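Local coordinates for Serine/threonine-protein phosphatase 2A regulatory subunit B'' subunit alpha (Homo sapiens, PDB 4I5J) that serves as a calcium-binding EF-hand regulatory subunit of protein phosphatase 2A, and might modulate the substrate selectivity, activity and localization of the catalytic enzyme, at residues Ser14-Leu19 against Thr83-Ser88; Tyr70-Asn73 against Lys79-Ser82. One frame throughout, in Å; residues are numbered along the deposited sequence.

Contact 1: Ser14-Leu19 against Thr83-Ser88; sequences SKFICL and TEIRKS
I85 reaches from helix 82-86 into the angle between F16 and I17 of helix 12-20, and its CD1 methyl carries the apolar contact. That methyl lies 3.3 Å from F16 CD2, approaching the ring obliquely, with the two side chains crossing at about a right angle. On its other contact, I85 CD1 meets I17 CD1 at 3.6 Å, methyl to methyl, and here the side chains run past each other in opposite directions. The CB-CG1 torsion of I85 is extended (chi2 -178°), which puts CD1 at the far end of the side chain, against F16 and I17. The backbones stay apart: the nearest CA atoms, of S14 and T83, are 8.4 Å from each other. At the polar end of the contact, S14 OG lies 4.4 Å from R86 NH2, near the guanidinium plane; each has its own partner, S14 OG the carbonyl of H9 and R86 NE a salt bridge to D11. S88 OG donates to I85 O over 2.8 Å, tilted 23° from the carbonyl plane, and S88 N binds the same oxygen from the same face. L91 touches both F16 and I85, so the contact belongs to an apolar core joining helices 12-20, 82-86 and 90-97 within the EF-hand domain.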
ATOM      1  N   SER A  14      17.053  18.340   3.390  1.00 37.39           N
ATOM      2  CA  SER A  14      17.733  18.933   2.238  1.00 42.17           C
ATOM      3  C   SER A  14      19.146  18.384   2.017  1.00 42.89           C
ATOM      4  O   SER A  14      19.539  18.113   0.880  1.00 47.21           O
ATOM      5  CB  SER A  14      17.776  20.453   2.367  1.00 49.42           C
ATOM      6  OG  SER A  14      16.484  21.004   2.174  1.00 62.55           O
ATOM      7  N   LYS A  15      19.902  18.208   3.097  1.00 42.43           N
ATOM      8  CA  LYS A  15      21.250  17.650   2.973  1.00 44.83           C
ATOM      9  C   LYS A  15      21.200  16.170   2.597  1.00 44.17           C
ATOM     10  O   LYS A  15      22.067  15.669   1.889  1.00 41.27           O
ATOM     11  CB  LYS A  15      22.041  17.823   4.267  1.00 44.69           C
ATOM     12  CG  LYS A  15      22.313  19.276   4.688  1.00 56.09           C
ATOM     13  CD  LYS A  15      22.883  19.310   6.129  1.00 65.47           C
ATOM     14  CE  LYS A  15      22.957  20.722   6.717  1.00 59.87           C
ATOM     15  NZ  LYS A  15      23.418  20.693   8.143  1.00 56.67           N
ATOM     16  N   PHE A  16      20.196  15.456   3.092  1.00 42.67           N
ATOM     17  CA  PHE A  16      20.064  14.050   2.749  1.00 39.34           C
ATOM     18  C   PHE A  16      19.821  13.900   1.253  1.00 41.09           C
ATOM     19  O   PHE A  16      20.428  13.047   0.590  1.00 43.13           O
ATOM     20  CB  PHE A  16      18.906  13.414   3.518  1.00 38.31           C
ATOM     21  CG  PHE A  16      18.680  11.965   3.178  1.00 36.08           C
ATOM     22  CD1 PHE A  16      19.440  10.977   3.772  1.00 36.76           C
ATOM     23  CD2 PHE A  16      17.703  11.594   2.262  1.00 39.20           C
ATOM     24  CE1 PHE A  16      19.229   9.637   3.465  1.00 39.01           C
ATOM     25  CE2 PHE A  16      17.484  10.260   1.949  1.00 41.23           C
ATOM     26  CZ  PHE A  16      18.250   9.281   2.551  1.00 41.36           C
ATOM     27  N   ILE A  17      18.910  14.720   0.737  1.00 38.32           N
ATOM     28  CA  ILE A  17      18.585  14.714  -0.678  1.00 43.30           C
ATOM     29  C   ILE A  17      19.860  14.959  -1.497  1.00 48.13           C
ATOM     30  O   ILE A  17      20.164  14.192  -2.403  1.00 46.13           O
ATOM     31  CB  ILE A  17      17.540  15.790  -1.029  1.00 49.09           C
ATOM     32  CG1 ILE A  17      16.234  15.572  -0.251  1.00 46.77           C
ATOM     33  CG2 ILE A  17      17.298  15.832  -2.532  1.00 47.60           C
ATOM     34  CD1 ILE A  17      15.385  14.454  -0.738  1.00 41.35           C
ATOM     35  N   CYS A  18      20.614  16.005  -1.160  1.00 46.59           N
ATOM     36  CA  CYS A  18      21.818  16.353  -1.917  1.00 52.15           C
ATOM     37  C   CYS A  18      22.825  15.219  -1.901  1.00 57.81           C
ATOM     38  O   CYS A  18      23.613  15.055  -2.836  1.00 62.31           O
ATOM     39  CB  CYS A  18      22.483  17.625  -1.367  1.00 59.89           C
ATOM     40  SG  CYS A  18      21.511  19.128  -1.584  1.00 88.07           S
ATOM     41  N   LEU A  19      22.788  14.428  -0.840  1.00 53.69           N
ATOM     42  CA  LEU A  19      23.754  13.360  -0.680  1.00 46.85           C
ATOM     43  C   LEU A  19      23.462  12.188  -1.609  1.00 43.74           C
ATOM     44  O   LEU A  19      24.369  11.635  -2.206  1.00 44.26           O
ATOM     45  CB  LEU A  19      23.767  12.892   0.774  1.00 52.11           C
ATOM     46  CG  LEU A  19      24.776  11.800   1.076  1.00 57.64           C
ATOM     47  CD1 LEU A  19      26.152  12.252   0.633  1.00 66.05           C
ATOM     48  CD2 LEU A  19      24.776  11.507   2.553  1.00 61.82           C
ATOM     49  N   THR A  83      10.600  17.904   1.590  1.00 38.47           N
ATOM     50  CA  THR A  83       9.371  18.095   2.371  1.00 44.84           C
ATOM     51  C   THR A  83       8.841  16.746   2.832  1.00 39.89           C
ATOM     52  O   THR A  83       8.484  16.566   4.003  1.00 39.17           O
ATOM     53  CB  THR A  83       8.256  18.799   1.552  1.00 50.95           C
ATOM     54  OG1 THR A  83       8.725  20.068   1.095  1.00 53.42           O
ATOM     55  CG2 THR A  83       7.041  19.025   2.397  1.00 46.66           C
ATOM     56  N   GLU A  84       8.829  15.789   1.912  1.00 39.37           N
ATOM     57  CA  GLU A  84       8.359  14.453   2.235  1.00 41.48           C
ATOM     58  C   GLU A  84       9.239  13.768   3.271  1.00 37.52           C
ATOM     59  O   GLU A  84       8.737  13.080   4.162  1.00 36.40           O
ATOM     60  CB  GLU A  84       8.212  13.613   0.966  1.00 35.77           C
ATOM     61  CG  GLU A  84       7.098  14.166   0.084  1.00 34.92           C
ATOM     62  CD  GLU A  84       6.938  13.398  -1.204  1.00 38.97           C
ATOM     63  OE1 GLU A  84       7.916  12.737  -1.628  1.00 38.57           O
ATOM     64  OE2 GLU A  84       5.842  13.456  -1.788  1.00 46.33           O
ATOM     65  N   ILE A  85      10.548  13.971   3.190  1.00 32.89           N
ATOM     66  CA  ILE A  85      11.414  13.365   4.180  1.00 33.21           C
ATOM     67  C   ILE A  85      11.214  14.016   5.536  1.00 41.56           C
ATOM     68  O   ILE A  85      11.186  13.336   6.582  1.00 40.02           O
ATOM     69  CB  ILE A  85      12.876  13.431   3.768  1.00 36.48           C
ATOM     70  CG1 ILE A  85      13.096  12.528   2.568  1.00 38.68           C
ATOM     71  CG2 ILE A  85      13.774  12.940   4.903  1.00 39.38           C
ATOM     72  CD1 ILE A  85      14.495  12.481   2.115  1.00 53.62           C
ATOM     73  N   ARG A  86      11.054  15.335   5.507  1.00 41.52           N
ATOM     74  CA  ARG A  86      10.920  16.142   6.718  1.00 39.81           C
ATOM     75  C   ARG A  86       9.663  15.754   7.495  1.00 38.85           C
ATOM     76  O   ARG A  86       9.653  15.794   8.719  1.00 40.06           O
ATOM     77  CB  ARG A  86      10.870  17.618   6.323  1.00 46.14           C
ATOM     78  CG  ARG A  86      10.969  18.626   7.445  1.00 54.37           C
ATOM     79  CD  ARG A  86      10.824  20.043   6.865  1.00 57.56           C
ATOM     80  NE  ARG A  86      11.742  20.249   5.747  1.00 55.51           N
ATOM     81  CZ  ARG A  86      11.401  20.738   4.559  1.00 59.81           C
ATOM     82  NH1 ARG A  86      10.140  21.093   4.311  1.00 61.78           N
ATOM     83  NH2 ARG A  86      12.328  20.875   3.613  1.00 57.07           N
ATOM     84  N   LYS A  87       8.604  15.359   6.791  1.00 36.88           N
ATOM     85  CA  LYS A  87       7.371  14.925   7.468  1.00 37.09           C
ATOM     86  C   LYS A  87       7.341  13.439   7.853  1.00 39.36           C
ATOM     87  O   LYS A  87       6.372  12.964   8.441  1.00 45.26           O
ATOM     88  CB  LYS A  87       6.143  15.275   6.628  1.00 40.88           C
ATOM     89  CG  LYS A  87       5.905  16.781   6.490  1.00 49.34           C
ATOM     90  CD  LYS A  87       4.922  17.082   5.365  1.00 55.46           C
ATOM     91  CE  LYS A  87       4.741  18.590   5.193  1.00 67.63           C
ATOM     92  NZ  LYS A  87       3.765  18.922   4.113  1.00 72.32           N
ATOM     93  N   SER A  88       8.419  12.719   7.557  1.00 36.78           N
ATOM     94  CA  SER A  88       8.498  11.291   7.851  1.00 34.14           C
ATOM     95  C   SER A  88       9.466  11.008   8.997  1.00 36.23           C
ATOM     96  O   SER A  88      10.183  11.895   9.437  1.00 37.43           O
ATOM     97  CB  SER A  88       8.985  10.537   6.608  1.00 32.64           C
ATOM     98  OG  SER A  88      10.396  10.648   6.484  1.00 32.51           O
TER

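Contact 2: Tyr70-Asn73 against Lys79-Ser82; sequences YTVN and KITS
V72 and N73, where helix 54-72 ends, pack against I80 in the loop leading to helix 82-86; this helix-loop-helix turn lies in the family's EF-hand domain, away from the calcium site seen elsewhere in the chain. The tight part is apolar. V72 CG1 lies 3.7 Å from I80 CD1, and the two side chains cross at about a right angle. Next to it, N73 CB sits 3.6 Å from I80 CG1, at the point where the backbones come nearest, with 5.3 Å between the CA atoms of N73 and I80. I80 is extended about CB-CG1 (chi2 177°), which lets one side chain touch N73 with CG1 and V72 with CD1. I68 and F69 of helix 54-72 also touch I80, and all three main contact residues are buried.

The polar side of this buried part is gripped from outside the contact. With CG anti to the backbone N (chi1 -175°), the amide of N73 is carried over towards the K79 backbone, yet the 3.2 Å from N73 ND2 to K79 O has too poor an angle for a hydrogen bond. The amide is instead held by N73 OD1 accepting from G78 N and N73 ND2 donating to E84 OE1. A leucine in place of N73 would probably leave G78 N and E84 OE1 without these mates and so free the turn to shift. The solvent side is at K79, which is exposed: its CB points away from 70-73, and its side chain touches S27 and E29. At the start of helix 82-86, T81 is the N-cap: its OG1 accepts from E84 N.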
ATOM      1  N   TYR A  70       6.469   3.937   0.029  1.00 31.96           N
ATOM      2  CA  TYR A  70       5.101   3.757   0.487  1.00 33.01           C
ATOM      3  C   TYR A  70       4.756   4.784   1.566  1.00 37.66           C
ATOM      4  O   TYR A  70       3.705   5.414   1.528  1.00 33.49           O
ATOM      5  CB  TYR A  70       4.927   2.347   1.043  1.00 26.24           C
ATOM      6  CG  TYR A  70       3.513   1.987   1.410  1.00 20.34           C
ATOM      7  CD1 TYR A  70       2.709   1.291   0.520  1.00 25.70           C
ATOM      8  CD2 TYR A  70       2.978   2.343   2.635  1.00 28.45           C
ATOM      9  CE1 TYR A  70       1.412   0.948   0.848  1.00 24.57           C
ATOM     10  CE2 TYR A  70       1.666   2.001   2.980  1.00 24.19           C
ATOM     11  CZ  TYR A  70       0.899   1.309   2.089  1.00 25.86           C
ATOM     12  OH  TYR A  70      -0.396   0.964   2.413  1.00 31.47           O
ATOM     13  N   THR A  71       5.655   4.948   2.526  1.00 30.59           N
ATOM     14  CA  THR A  71       5.412   5.815   3.665  1.00 31.50           C
ATOM     15  C   THR A  71       5.839   7.261   3.408  1.00 38.23           C
ATOM     16  O   THR A  71       5.175   8.202   3.830  1.00 43.79           O
ATOM     17  CB  THR A  71       6.162   5.269   4.881  1.00 34.84           C
ATOM     18  OG1 THR A  71       5.633   3.984   5.206  1.00 40.29           O
ATOM     19  CG2 THR A  71       6.036   6.180   6.079  1.00 37.30           C
ATOM     20  N   VAL A  72       6.951   7.449   2.713  1.00 40.88           N
ATOM     21  CA  VAL A  72       7.515   8.794   2.578  1.00 31.93           C
ATOM     22  C   VAL A  72       6.964   9.571   1.367  1.00 33.27           C
ATOM     23  O   VAL A  72       6.607  10.748   1.472  1.00 33.99           O
ATOM     24  CB  VAL A  72       9.058   8.727   2.513  1.00 30.38           C
ATOM     25  CG1 VAL A  72       9.641  10.092   2.294  1.00 29.53           C
ATOM     26  CG2 VAL A  72       9.602   8.101   3.806  1.00 33.07           C
ATOM     27  N   ASN A  73       6.882   8.911   0.222  1.00 39.27           N
ATOM     28  CA  ASN A  73       6.496   9.590  -1.012  1.00 37.46           C
ATOM     29  C   ASN A  73       4.983   9.823  -1.175  1.00 41.39           C
ATOM     30  O   ASN A  73       4.354   9.265  -2.068  1.00 38.37           O
ATOM     31  CB  ASN A  73       7.038   8.807  -2.198  1.00 36.70           C
ATOM     32  CG  ASN A  73       6.784   9.497  -3.502  1.00 42.78           C
ATOM     33  OD1 ASN A  73       6.430   8.854  -4.492  1.00 38.98           O
ATOM     34  ND2 ASN A  73       6.949  10.821  -3.514  1.00 39.74           N
ATOM     35  N   LYS A  79       9.060  10.380  -6.820  1.00 38.94           N
ATOM     36  CA  LYS A  79      10.200  11.251  -6.545  1.00 47.85           C
ATOM     37  C   LYS A  79      10.069  11.841  -5.136  1.00 46.50           C
ATOM     38  O   LYS A  79       9.156  12.626  -4.854  1.00 44.09           O
ATOM     39  CB  LYS A  79      10.308  12.363  -7.608  1.00 50.38           C
ATOM     40  CG  LYS A  79      10.451  11.823  -9.042  1.00 56.56           C
ATOM     41  CD  LYS A  79      10.761  12.913 -10.059  1.00 67.59           C
ATOM     42  CE  LYS A  79      10.948  12.328 -11.460  1.00 73.64           C
ATOM     43  NZ  LYS A  79      11.035  13.363 -12.546  1.00 77.46           N
ATOM     44  N   ILE A  80      10.964  11.439  -4.243  1.00 40.72           N
ATOM     45  CA  ILE A  80      10.905  11.925  -2.873  1.00 39.43           C
ATOM     46  C   ILE A  80      11.539  13.316  -2.735  1.00 39.70           C
ATOM     47  O   ILE A  80      12.655  13.554  -3.195  1.00 41.00           O
ATOM     48  CB  ILE A  80      11.514  10.891  -1.894  1.00 32.42           C
ATOM     49  CG1 ILE A  80      10.523   9.742  -1.698  1.00 30.31           C
ATOM     50  CG2 ILE A  80      11.869  11.525  -0.543  1.00 30.73           C
ATOM     51  CD1 ILE A  80      11.062   8.620  -0.807  1.00 34.55           C
ATOM     52  N   THR A  81      10.802  14.231  -2.110  1.00 41.58           N
ATOM     53  CA  THR A  81      11.265  15.599  -1.896  1.00 40.40           C
ATOM     54  C   THR A  81      11.752  15.767  -0.460  1.00 40.43           C
ATOM     55  O   THR A  81      11.527  14.904   0.394  1.00 38.94           O
ATOM     56  CB  THR A  81      10.129  16.604  -2.101  1.00 39.18           C
ATOM     57  OG1 THR A  81       9.044  16.262  -1.229  1.00 46.43           O
ATOM     58  CG2 THR A  81       9.624  16.603  -3.558  1.00 36.95           C
ATOM     59  N   SER A  82      12.409  16.886  -0.180  1.00 37.65           N
ATOM     60  CA  SER A  82      12.869  17.149   1.178  1.00 43.34           C
ATOM     61  C   SER A  82      11.683  17.330   2.116  1.00 42.59           C
ATOM     62  O   SER A  82      11.751  16.949   3.297  1.00 38.46           O
ATOM     63  CB  SER A  82      13.775  18.374   1.225  1.00 43.60           C
ATOM     64  OG  SER A  82      13.050  19.520   0.822  1.00 49.59           O
TER

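Overall arrangement
The centres of the two contacts are about 9 Å apart, and both lie in the same EF-hand domain. In sequence they are nested: 70-73 and 79-82 both fall inside the loop that 14-19 and 83-88 close. Contact 2 joins neighbours across a short turn, whereas contact 1 brings in helix 12-20 from 64 residues away. They meet directly through helix 82-86, with I85 CG1 3.5 Å from I80 CG2 and E84 CB 3.3 Å from V72 O. This short helix is therefore packed against both helix 12-20 and the end of helix 54-72, in the EF-hand domain at the start of this fragment of the regulatory subunit.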